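Local coordinates for clan CA, family C40, NlpC/P60 superfamily cysteine peptidase (PDB 6BIO), which probably acts as a cysteine peptidase of the NlpC/P60 family, a peptidoglycan hydrolase that targets bacteria, at residues A[208-213]-A[271-276]. Numbering follows the deposited sequence.
Sequences GQLIED and TIRRYW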
loop_
_atom_site.group_PDB
_atom_site.type_symbol
_atom_site.label_atom_id
_atom_site.label_comp_id
_atom_site.label_asym_id
_atom_site.label_seq_id
_atom_site.Cartn_x
_atom_site.Cartn_y
_atom_site.Cartn_z
ATOM N N GLY A 208 -7.608 -11.713 2.356
ATOM C CA GLY A 208 -6.280 -12.134 2.732
ATOM C C GLY A 208 -6.224 -13.629 2.965
ATOM O O GLY A 208 -7.234 -14.302 3.132
ATOM N N GLN A 209 -5.009 -14.146 3.041
ATOM C CA GLN A 209 -4.834 -15.571 3.251
ATOM C C GLN A 209 -5.222 -15.899 4.688
ATOM O O GLN A 209 -4.758 -15.273 5.637
ATOM C CB GLN A 209 -3.367 -15.938 2.988
ATOM C CG GLN A 209 -2.988 -17.408 3.247
ATOM C CD GLN A 209 -1.468 -17.596 3.221
ATOM O OE1 GLN A 209 -0.715 -16.686 2.844
ATOM N NE2 GLN A 209 -1.015 -18.759 3.648
ATOM N N LEU A 210 -6.034 -16.919 4.868
ATOM C CA LEU A 210 -6.499 -17.304 6.194
ATOM C C LEU A 210 -5.445 -18.140 6.905
ATOM O O LEU A 210 -5.018 -19.175 6.391
ATOM C CB LEU A 210 -7.793 -18.103 6.049
ATOM C CG LEU A 210 -8.507 -18.515 7.331
ATOM C CD1 LEU A 210 -8.914 -17.296 8.119
ATOM C CD2 LEU A 210 -9.734 -19.379 7.030
ATOM N N ILE A 211 -5.013 -17.690 8.075
ATOM C CA ILE A 211 -4.039 -18.402 8.896
ATOM C C ILE A 211 -4.850 -19.096 9.997
ATOM O O ILE A 211 -5.269 -18.468 10.967
ATOM C CB ILE A 211 -2.980 -17.456 9.484
ATOM C CG1 ILE A 211 -2.327 -16.580 8.390
ATOM C CG2 ILE A 211 -1.921 -18.276 10.237
ATOM C CD1 ILE A 211 -1.600 -17.364 7.325
ATOM N N GLU A 212 -5.084 -20.393 9.849
ATOM C CA GLU A 212 -6.075 -21.045 10.689
ATOM C C GLU A 212 -5.574 -21.325 12.105
ATOM O O GLU A 212 -6.379 -21.335 13.035
ATOM C CB GLU A 212 -6.511 -22.349 10.027
ATOM C CG GLU A 212 -7.641 -23.017 10.758
ATOM C CD GLU A 212 -8.184 -24.221 9.992
ATOM O OE1 GLU A 212 -7.580 -24.590 8.962
ATOM O OE2 GLU A 212 -9.228 -24.781 10.405
ATOM N N ASP A 213 -4.271 -21.567 12.290
ATOM C CA ASP A 213 -3.673 -21.863 13.591
ATOM C C ASP A 213 -2.827 -20.676 14.035
ATOM O O ASP A 213 -1.880 -20.292 13.347
ATOM C CB ASP A 213 -2.832 -23.136 13.462
ATOM C CG ASP A 213 -2.095 -23.525 14.744
ATOM O OD1 ASP A 213 -2.247 -22.869 15.798
ATOM O OD2 ASP A 213 -1.332 -24.523 14.672
ATOM N N THR A 271 -10.731 -13.982 12.706
ATOM C CA THR A 271 -9.752 -14.617 11.832
ATOM C C THR A 271 -8.404 -13.921 11.939
ATOM O O THR A 271 -8.290 -12.775 12.382
ATOM C CB THR A 271 -10.187 -14.686 10.328
ATOM O OG1 THR A 271 -10.234 -13.399 9.745
ATOM C CG2 THR A 271 -11.520 -15.419 10.138
ATOM N N ILE A 272 -7.384 -14.656 11.525
ATOM C CA ILE A 272 -6.031 -14.150 11.289
ATOM C C ILE A 272 -5.826 -14.150 9.784
ATOM O O ILE A 272 -6.004 -15.187 9.127
ATOM C CB ILE A 272 -4.982 -15.029 11.990
ATOM C CG1 ILE A 272 -5.272 -15.114 13.511
ATOM C CG2 ILE A 272 -3.580 -14.470 11.698
ATOM C CD1 ILE A 272 -4.476 -16.188 14.190
ATOM N N ARG A 273 -5.455 -12.987 9.233
ATOM C CA ARG A 273 -5.394 -12.816 7.792
ATOM C C ARG A 273 -4.033 -12.260 7.388
ATOM O O ARG A 273 -3.527 -11.299 7.997
ATOM C CB ARG A 273 -6.472 -11.849 7.298
ATOM C CG ARG A 273 -7.895 -12.317 7.493
ATOM C CD ARG A 273 -8.190 -13.562 6.729
ATOM N NE ARG A 273 -9.612 -13.885 6.752
ATOM C CZ ARG A 273 -10.236 -14.607 5.833
ATOM N NH1 ARG A 273 -9.593 -15.032 4.761
ATOM N NH2 ARG A 273 -11.545 -14.864 5.981
ATOM N N ARG A 274 -3.470 -12.847 6.339
ATOM C CA ARG A 274 -2.137 -12.510 5.837
ATOM C C ARG A 274 -2.303 -11.863 4.462
ATOM O O ARG A 274 -2.662 -12.527 3.480
ATOM C CB ARG A 274 -1.280 -13.772 5.767
ATOM C CG ARG A 274 0.100 -13.518 5.179
ATOM C CD ARG A 274 1.049 -14.682 5.423
ATOM N NE ARG A 274 1.164 -14.941 6.860
ATOM C CZ ARG A 274 1.603 -16.064 7.409
ATOM N NH1 ARG A 274 2.054 -17.069 6.659
ATOM N NH2 ARG A 274 1.609 -16.182 8.735
ATOM N N TYR A 275 -2.087 -10.559 4.416
ATOM C CA TYR A 275 -2.239 -9.786 3.194
ATOM C C TYR A 275 -0.930 -9.608 2.448
ATOM O O TYR A 275 -0.941 -9.101 1.325
ATOM C CB TYR A 275 -2.858 -8.423 3.507
ATOM C CG TYR A 275 -4.350 -8.464 3.707
ATOM C CD1 TYR A 275 -4.911 -8.798 4.924
ATOM C CD2 TYR A 275 -5.195 -8.127 2.668
ATOM C CE1 TYR A 275 -6.299 -8.802 5.083
ATOM C CE2 TYR A 275 -6.579 -8.141 2.827
ATOM C CZ TYR A 275 -7.115 -8.481 4.034
ATOM O OH TYR A 275 -8.487 -8.396 4.177
ATOM N N TRP A 276 0.200 -9.969 3.048
ATOM C CA TRP A 276 1.496 -9.939 2.390
ATOM C C TRP A 276 1.783 -11.292 1.764
ATOM O O TRP A 276 1.271 -12.326 2.205
ATOM C CB TRP A 276 2.589 -9.570 3.397
ATOM C CG TRP A 276 2.691 -10.443 4.622
ATOM C CD1 TRP A 276 1.970 -10.341 5.784
ATOM C CD2 TRP A 276 3.559 -11.550 4.783
ATOM N NE1 TRP A 276 2.372 -11.308 6.664
ATOM C CE2 TRP A 276 3.352 -12.065 6.074
ATOM C CE3 TRP A 276 4.516 -12.149 3.967
ATOM C CZ2 TRP A 276 4.064 -13.144 6.556
ATOM C CZ3 TRP A 276 5.202 -13.220 4.448
ATOM C CH2 TRP A 276 4.977 -13.716 5.718
HETATM O O HOH W 1 -0.698 -14.149 1.429
#
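The guanidiniums of Arg273 and Arg274 and the ring of Tyr275 each carry an aliphatic carbon of 208-213 on one face: Leu210 CD1, Ile211 CD1 and Gly208 CA. Leu210 CD1 lies centrally over the Arg273 guanidinium, 3.7 Å from NE, while Gly208 O sits near that plane at its edge and accepts a somewhat bent bond from NH1 (3.0 Å, 141°). A bend at chi2 (-63°) turns the chain back toward Thr271, and NE donates to Thr271 OG1, which is also hydrogen-bonded to Asp205. On the other face of the sheet, Ile211 CD1 rests 3.5 Å from Arg274 CZ, over the centre of the guanidinium, whose NH2 forms a salt bridge with Asp221. Gly208 CA stands above the middle of the Tyr275 ring, 3.9 Å from its centroid, in a CH-pi contact. Beside Arg274, the extended Gln209 side chain runs in the same direction, and a water lies within hydrogen-bonding distance of both its OE1 and Trp276 O. Reciprocal backbone bonds join Gln209 and Arg274, and a nearly straight one links Ile211 N to Ile272 O (2.9 Å, 177°). This is antiparallel edge-strand pairing: short strand 209-210 lies outermost, beside 269-274, in the six-stranded antiparallel sheet of the NlpC/P60 domain.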